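Local structure of activated BY transcription factor SSRB (Salmonella enterica, 2WNW) at residues M150-L162 / A199-E211. The protein belongs to glycoside hydrolase family 30, pairs a TIM-barrel domain with a beta-sandwich domain, and is activated by the transcription factor SsrB. Numbering follows the deposited sequence.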
ATOM      1  N   MET A 150      41.104  -3.643  15.245  1.00 19.53           N
ATOM      2  CA  MET A 150      40.680  -4.608  14.234  1.00 19.68           C
ATOM      3  C   MET A 150      40.176  -3.922  12.965  1.00 20.22           C
ATOM      4  O   MET A 150      39.775  -4.591  12.013  1.00 19.33           O
ATOM      5  CB  MET A 150      39.570  -5.511  14.781  1.00 20.24           C
ATOM      6  CG  MET A 150      40.013  -6.493  15.850  1.00 21.51           C
ATOM      7  SD  MET A 150      38.760  -7.769  16.128  1.00 25.57           S
ATOM      8  CE  MET A 150      39.418  -8.561  17.579  1.00 23.83           C
ATOM      9  N   LYS A 151      40.212  -2.593  12.951  1.00 18.88           N
ATOM     10  CA  LYS A 151      39.720  -1.828  11.811  1.00 18.85           C
ATOM     11  C   LYS A 151      40.797  -1.106  11.008  1.00 19.76           C
ATOM     12  O   LYS A 151      41.892  -0.829  11.503  1.00 19.06           O
ATOM     13  CB  LYS A 151      38.678  -0.815  12.297  1.00 17.71           C
ATOM     14  CG  LYS A 151      37.567  -1.448  13.126  1.00 16.99           C
ATOM     15  CD  LYS A 151      36.647  -0.409  13.738  1.00 18.63           C
ATOM     16  CE  LYS A 151      35.893   0.376  12.674  1.00 18.09           C
ATOM     17  NZ  LYS A 151      35.121   1.487  13.293  1.00 16.26           N
ATOM     18  N   THR A 152      40.463  -0.801   9.759  1.00 19.43           N
ATOM     19  CA  THR A 152      41.373  -0.113   8.849  1.00 20.57           C
ATOM     20  C   THR A 152      41.695   1.311   9.289  1.00 21.54           C
ATOM     21  O   THR A 152      42.730   1.865   8.902  1.00 21.53           O
ATOM     22  CB  THR A 152      40.779  -0.055   7.428  1.00 21.12           C
ATOM     23  OG1 THR A 152      39.476   0.544   7.482  1.00 22.31           O
ATOM     24  CG2 THR A 152      40.663  -1.449   6.844  1.00 20.59           C
ATOM     25  N   ASN A 153      40.819   1.901  10.100  1.00 20.04           N
ATOM     26  CA  ASN A 153      41.022   3.271  10.569  1.00 19.72           C
ATOM     27  C   ASN A 153      41.448   3.363  12.035  1.00 20.53           C
ATOM     28  O   ASN A 153      41.584   4.460  12.578  1.00 18.91           O
ATOM     29  CB  ASN A 153      39.741   4.089  10.351  1.00 20.09           C
ATOM     30  CG  ASN A 153      38.594   3.624  11.228  1.00 20.39           C
ATOM     31  OD1 ASN A 153      38.494   2.442  11.555  1.00 20.20           O
ATOM     32  ND2 ASN A 153      37.716   4.550  11.604  1.00 18.23           N
ATOM     33  N   ASN A 154      41.646   2.212  12.675  1.00 19.29           N
ATOM     34  CA  ASN A 154      42.077   2.176  14.071  1.00 20.14           C
ATOM     35  C   ASN A 154      41.231   3.086  14.971  1.00 19.75           C
ATOM     36  O   ASN A 154      41.757   3.774  15.848  1.00 19.67           O
ATOM     37  CB  ASN A 154      43.560   2.575  14.142  1.00 21.19           C
ATOM     38  CG  ASN A 154      44.152   2.408  15.525  1.00 22.53           C
ATOM     39  OD1 ASN A 154      43.929   1.397  16.192  1.00 23.03           O
ATOM     40  ND2 ASN A 154      44.930   3.398  15.958  1.00 23.12           N
ATOM     41  N   ASP A 155      39.916   3.070  14.766  1.00 17.77           N
ATOM     42  CA  ASP A 155      39.010   3.916  15.547  1.00 18.07           C
ATOM     43  C   ASP A 155      37.605   3.328  15.482  1.00 16.73           C
ATOM     44  O   ASP A 155      37.133   2.988  14.400  1.00 17.13           O
ATOM     45  CB  ASP A 155      38.996   5.324  14.944  1.00 17.65           C
ATOM     46  CG  ASP A 155      38.285   6.355  15.820  1.00 21.11           C
ATOM     47  OD1 ASP A 155      37.563   5.988  16.771  1.00 19.70           O
ATOM     48  OD2 ASP A 155      38.450   7.559  15.535  1.00 24.04           O
ATOM     49  N   MET A 156      36.938   3.204  16.626  1.00 17.60           N
ATOM     50  CA  MET A 156      35.578   2.670  16.626  1.00 16.64           C
ATOM     51  C   MET A 156      34.626   3.655  15.943  1.00 17.50           C
ATOM     52  O   MET A 156      33.607   3.253  15.376  1.00 17.33           O
ATOM     53  CB  MET A 156      35.109   2.386  18.056  1.00 16.98           C
ATOM     54  CG  MET A 156      35.795   1.185  18.691  1.00 17.21           C
ATOM     55  SD  MET A 156      35.137   0.779  20.302  1.00 18.61           S
ATOM     56  CE  MET A 156      33.613  -0.084  19.856  1.00 18.72           C
ATOM     57  N   ASN A 157      34.969   4.941  15.990  1.00 16.82           N
ATOM     58  CA  ASN A 157      34.153   5.981  15.362  1.00 18.57           C
ATOM     59  C   ASN A 157      34.664   6.300  13.956  1.00 19.29           C
ATOM     60  O   ASN A 157      35.768   5.905  13.576  1.00 20.24           O
ATOM     61  CB  ASN A 157      34.204   7.287  16.165  1.00 19.89           C
ATOM     62  CG  ASN A 157      33.987   7.086  17.646  1.00 22.24           C
ATOM     63  OD1 ASN A 157      34.892   7.322  18.452  1.00 27.54           O
ATOM     64  ND2 ASN A 157      32.790   6.657  18.018  1.00 19.00           N
ATOM     65  N   GLY A 158      33.848   7.022  13.196  1.00 18.66           N
ATOM     66  CA  GLY A 158      34.236   7.451  11.864  1.00 19.94           C
ATOM     67  C   GLY A 158      34.303   6.445  10.739  1.00 19.92           C
ATOM     68  O   GLY A 158      35.038   6.653   9.773  1.00 20.27           O
ATOM     69  N   GLY A 159      33.546   5.361  10.844  1.00 19.56           N
ATOM     70  CA  GLY A 159      33.553   4.373   9.784  1.00 18.89           C
ATOM     71  C   GLY A 159      34.709   3.393   9.819  1.00 18.35           C
ATOM     72  O   GLY A 159      35.027   2.822  10.862  1.00 18.66           O
ATOM     73  N   GLY A 160      35.346   3.211   8.669  1.00 19.01           N
ATOM     74  CA  GLY A 160      36.440   2.262   8.573  1.00 18.69           C
ATOM     75  C   GLY A 160      35.839   0.896   8.295  1.00 19.48           C
ATOM     76  O   GLY A 160      34.616   0.760   8.227  1.00 18.29           O
ATOM     77  N   LYS A 161      36.684  -0.117   8.127  1.00 18.91           N
ATOM     78  CA  LYS A 161      36.200  -1.468   7.863  1.00 19.37           C
ATOM     79  C   LYS A 161      36.951  -2.486   8.710  1.00 19.01           C
ATOM     80  O   LYS A 161      38.038  -2.209   9.215  1.00 18.12           O
ATOM     81  CB  LYS A 161      36.377  -1.822   6.385  1.00 20.19           C
ATOM     82  CG  LYS A 161      35.728  -0.836   5.433  1.00 22.84           C
ATOM     83  CD  LYS A 161      35.820  -1.300   3.989  1.00 26.73           C
ATOM     84  CE  LYS A 161      34.888  -2.474   3.723  1.00 30.21           C
ATOM     85  NZ  LYS A 161      34.853  -2.838   2.279  1.00 34.44           N
ATOM     86  N   LEU A 162      36.358  -3.664   8.871  1.00 19.32           N
ATOM     87  CA  LEU A 162      36.992  -4.728   9.634  1.00 18.02           C
ATOM     88  C   LEU A 162      38.134  -5.244   8.766  1.00 18.79           C
ATOM     89  O   LEU A 162      37.938  -5.522   7.584  1.00 17.98           O
ATOM     90  CB  LEU A 162      35.987  -5.857   9.900  1.00 18.14           C
ATOM     91  CG  LEU A 162      36.496  -7.096  10.644  1.00 17.14           C
ATOM     92  CD1 LEU A 162      36.981  -6.699  12.024  1.00 17.10           C
ATOM     93  CD2 LEU A 162      35.374  -8.129  10.750  1.00 19.35           C
ATOM     94  N   ALA A 199      26.937   3.003   6.277  1.00 18.44           N
ATOM     95  CA  ALA A 199      26.981   4.374   6.766  1.00 20.31           C
ATOM     96  C   ALA A 199      28.100   4.735   7.733  1.00 20.32           C
ATOM     97  O   ALA A 199      28.279   4.105   8.777  1.00 20.95           O
ATOM     98  CB  ALA A 199      25.638   4.736   7.394  1.00 21.19           C
ATOM     99  N   VAL A 200      28.845   5.773   7.377  1.00 20.19           N
ATOM    100  CA  VAL A 200      29.912   6.268   8.230  1.00 20.55           C
ATOM    101  C   VAL A 200      29.249   7.240   9.205  1.00 19.82           C
ATOM    102  O   VAL A 200      28.458   8.086   8.795  1.00 19.92           O
ATOM    103  CB  VAL A 200      30.971   7.046   7.423  1.00 21.31           C
ATOM    104  CG1 VAL A 200      31.996   7.649   8.371  1.00 21.36           C
ATOM    105  CG2 VAL A 200      31.647   6.126   6.409  1.00 22.36           C
ATOM    106  N   LYS A 201      29.554   7.109  10.491  1.00 19.46           N
ATOM    107  CA  LYS A 201      28.991   8.001  11.503  1.00 19.56           C
ATOM    108  C   LYS A 201      30.136   8.591  12.323  1.00 20.42           C
ATOM    109  O   LYS A 201      31.217   8.012  12.367  1.00 19.93           O
ATOM    110  CB  LYS A 201      28.060   7.224  12.437  1.00 21.56           C
ATOM    111  CG  LYS A 201      26.859   6.585  11.753  1.00 23.76           C
ATOM    112  CD  LYS A 201      25.904   7.644  11.227  1.00 25.70           C
ATOM    113  CE  LYS A 201      24.656   7.012  10.639  1.00 27.36           C
ATOM    114  NZ  LYS A 201      23.745   8.044  10.070  1.00 30.80           N
ATOM    115  N   THR A 202      29.908   9.735  12.964  1.00 19.85           N
ATOM    116  CA  THR A 202      30.944  10.340  13.797  1.00 19.58           C
ATOM    117  C   THR A 202      31.079   9.496  15.061  1.00 19.44           C
ATOM    118  O   THR A 202      32.022   9.656  15.839  1.00 19.90           O
ATOM    119  CB  THR A 202      30.591  11.789  14.200  1.00 21.25           C
ATOM    120  OG1 THR A 202      29.317  11.807  14.850  1.00 22.54           O
ATOM    121  CG2 THR A 202      30.554  12.693  12.975  1.00 20.07           C
ATOM    122  N   TRP A 203      30.113   8.604  15.267  1.00 18.57           N
ATOM    123  CA  TRP A 203      30.132   7.704  16.413  1.00 17.73           C
ATOM    124  C   TRP A 203      30.450   6.287  15.931  1.00 16.47           C
ATOM    125  O   TRP A 203      30.850   6.101  14.787  1.00 17.65           O
ATOM    126  CB  TRP A 203      28.792   7.743  17.154  1.00 18.40           C
ATOM    127  CG  TRP A 203      27.581   7.503  16.296  1.00 20.24           C
ATOM    128  CD1 TRP A 203      27.147   6.307  15.798  1.00 20.26           C
ATOM    129  CD2 TRP A 203      26.628   8.485  15.866  1.00 21.43           C
ATOM    130  NE1 TRP A 203      25.981   6.483  15.089  1.00 21.42           N
ATOM    131  CE2 TRP A 203      25.641   7.811  15.114  1.00 20.34           C
ATOM    132  CE3 TRP A 203      26.515   9.871  16.045  1.00 21.27           C
ATOM    133  CZ2 TRP A 203      24.548   8.476  14.539  1.00 21.74           C
ATOM    134  CZ3 TRP A 203      25.430  10.533  15.474  1.00 21.06           C
ATOM    135  CH2 TRP A 203      24.461   9.833  14.729  1.00 21.24           C
ATOM    136  N   ASP A 204      30.273   5.298  16.801  1.00 17.49           N
ATOM    137  CA  ASP A 204      30.574   3.904  16.470  1.00 17.34           C
ATOM    138  C   ASP A 204      29.927   3.444  15.168  1.00 17.09           C
ATOM    139  O   ASP A 204      28.705   3.456  15.031  1.00 17.48           O
ATOM    140  CB  ASP A 204      30.126   3.003  17.616  1.00 17.84           C
ATOM    141  CG  ASP A 204      30.651   3.476  18.954  1.00 19.80           C
ATOM    142  OD1 ASP A 204      31.632   2.886  19.456  1.00 19.36           O
ATOM    143  OD2 ASP A 204      30.087   4.455  19.492  1.00 19.39           O
ATOM    144  N   SER A 205      30.757   3.031  14.218  1.00 16.97           N
ATOM    145  CA  SER A 205      30.277   2.576  12.920  1.00 17.83           C
ATOM    146  C   SER A 205      31.350   1.747  12.215  1.00 18.67           C
ATOM    147  O   SER A 205      32.527   1.828  12.551  1.00 18.81           O
ATOM    148  CB  SER A 205      29.885   3.784  12.061  1.00 18.64           C
ATOM    149  OG  SER A 205      30.918   4.758  12.044  1.00 18.90           O
ATOM    150  N   CYS A 206      30.935   0.951  11.237  1.00 18.58           N
ATOM    151  CA  CYS A 206      31.860   0.100  10.495  1.00 17.04           C
ATOM    152  C   CYS A 206      31.201  -0.279   9.176  1.00 18.84           C
ATOM    153  O   CYS A 206      30.032  -0.664   9.154  1.00 18.77           O
ATOM    154  CB  CYS A 206      32.172  -1.159  11.312  1.00 16.03           C
ATOM    155  SG  CYS A 206      33.458  -2.220  10.616  1.00 17.72           S
ATOM    156  N   LEU A 207      31.950  -0.176   8.082  1.00 18.42           N
ATOM    157  CA  LEU A 207      31.420  -0.483   6.759  1.00 19.69           C
ATOM    158  C   LEU A 207      31.712  -1.893   6.262  1.00 19.73           C
ATOM    159  O   LEU A 207      32.792  -2.438   6.487  1.00 19.02           O
ATOM    160  CB  LEU A 207      31.975   0.505   5.730  1.00 19.99           C
ATOM    161  CG  LEU A 207      31.783   2.000   5.974  1.00 23.30           C
ATOM    162  CD1 LEU A 207      32.525   2.774   4.891  1.00 21.79           C
ATOM    163  CD2 LEU A 207      30.303   2.349   5.969  1.00 22.37           C
ATOM    164  N   TYR A 208      30.728  -2.469   5.582  1.00 19.65           N
ATOM    165  CA  TYR A 208      30.830  -3.798   4.983  1.00 19.69           C
ATOM    166  C   TYR A 208      30.109  -3.721   3.647  1.00 19.84           C
ATOM    167  O   TYR A 208      29.049  -3.100   3.553  1.00 19.81           O
ATOM    168  CB  TYR A 208      30.095  -4.861   5.801  1.00 19.26           C
ATOM    169  CG  TYR A 208      30.700  -5.274   7.118  1.00 18.78           C
ATOM    170  CD1 TYR A 208      31.412  -6.470   7.235  1.00 19.27           C
ATOM    171  CD2 TYR A 208      30.474  -4.525   8.271  1.00 19.53           C
ATOM    172  CE1 TYR A 208      31.871  -6.916   8.479  1.00 18.73           C
ATOM    173  CE2 TYR A 208      30.928  -4.956   9.511  1.00 18.32           C
ATOM    174  CZ  TYR A 208      31.619  -6.153   9.608  1.00 18.47           C
ATOM    175  OH  TYR A 208      32.027  -6.590  10.848  1.00 18.09           O
ATOM    176  N   SER A 209      30.671  -4.345   2.620  1.00 18.20           N
ATOM    177  CA  SER A 209      30.001  -4.388   1.326  1.00 18.67           C
ATOM    178  C   SER A 209      29.016  -5.535   1.543  1.00 17.40           C
ATOM    179  O   SER A 209      29.139  -6.261   2.528  1.00 15.87           O
ATOM    180  CB  SER A 209      30.981  -4.767   0.220  1.00 18.64           C
ATOM    181  OG  SER A 209      31.494  -6.069   0.449  1.00 18.17           O
ATOM    182  N   VAL A 210      28.047  -5.711   0.652  1.00 17.81           N
ATOM    183  CA  VAL A 210      27.087  -6.801   0.836  1.00 18.02           C
ATOM    184  C   VAL A 210      27.801  -8.160   0.806  1.00 18.79           C
ATOM    185  O   VAL A 210      27.425  -9.087   1.531  1.00 16.87           O
ATOM    186  CB  VAL A 210      25.960  -6.751  -0.236  1.00 17.37           C
ATOM    187  CG1 VAL A 210      26.533  -6.946  -1.619  1.00 18.03           C
ATOM    188  CG2 VAL A 210      24.908  -7.808   0.067  1.00 18.82           C
ATOM    189  N   GLU A 211      28.841  -8.268  -0.016  1.00 17.53           N
ATOM    190  CA  GLU A 211      29.614  -9.509  -0.104  1.00 19.74           C
ATOM    191  C   GLU A 211      30.302  -9.793   1.238  1.00 18.75           C
ATOM    192  O   GLU A 211      30.322 -10.930   1.710  1.00 18.57           O
ATOM    193  CB  GLU A 211      30.691  -9.402  -1.192  1.00 23.31           C
ATOM    194  CG  GLU A 211      30.190  -9.326  -2.635  1.00 28.76           C
ATOM    195  CD  GLU A 211      29.570  -7.983  -2.995  1.00 31.99           C
ATOM    196  OE1 GLU A 211      29.943  -6.956  -2.382  1.00 30.44           O
ATOM    197  OE2 GLU A 211      28.723  -7.957  -3.910  1.00 34.61           O
TER
HETATM  198  O   HOH W   1      34.015  -4.414   7.453  1.00 19.47           O
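Lys151 sends its ammonium group into a cluster of backbone carbonyl oxygens, 2.7 Å from NZ to Ser205 O across the contact. The same NZ donates to Asp155 O and Gly159 O of its own loop, and Ser145 OG is also hydrogen-bonded to it, so that four neutral oxygens surround the three N-H of a buried cation; the long chain, bent at chi3 (64°), brings NZ to them. Its charge also probably eases the crowding of acceptors where Gly159 O lies 3.2 Å from Ser205 O. The backbone N of Ser205 gives a straight bond to Met156 O (162°), while its OG takes a bent bond from Gly159 N at 3.0 Å (136°) and another from Lys201 N at 3.1 Å, and passes its own proton to Trp203 O. A small hydroxyl can thus serve three backbone groups at once. The two segments are loops following barrel strands 138-143 and 190-192 of the TIM barrel, and the second runs on into helix 210-227. Farther along, Leu207 N meets Gly160 O at 2.8 Å, almost linearly, and a water links Leu207 O to Leu162 N while sitting over the centre of the Tyr208 ring. Gly159 and Gly160 take up backbone angles at which a CB would press on the carbonyl O of the preceding residue, and Val200 CG1 packs on Gly158 O at 3.5 Å. Lys161 crosses Leu207 at about a right angle, Lys161 CG to Leu207 CB 4.0 Å. Beyond this its NZ forms a salt bridge with Glu212.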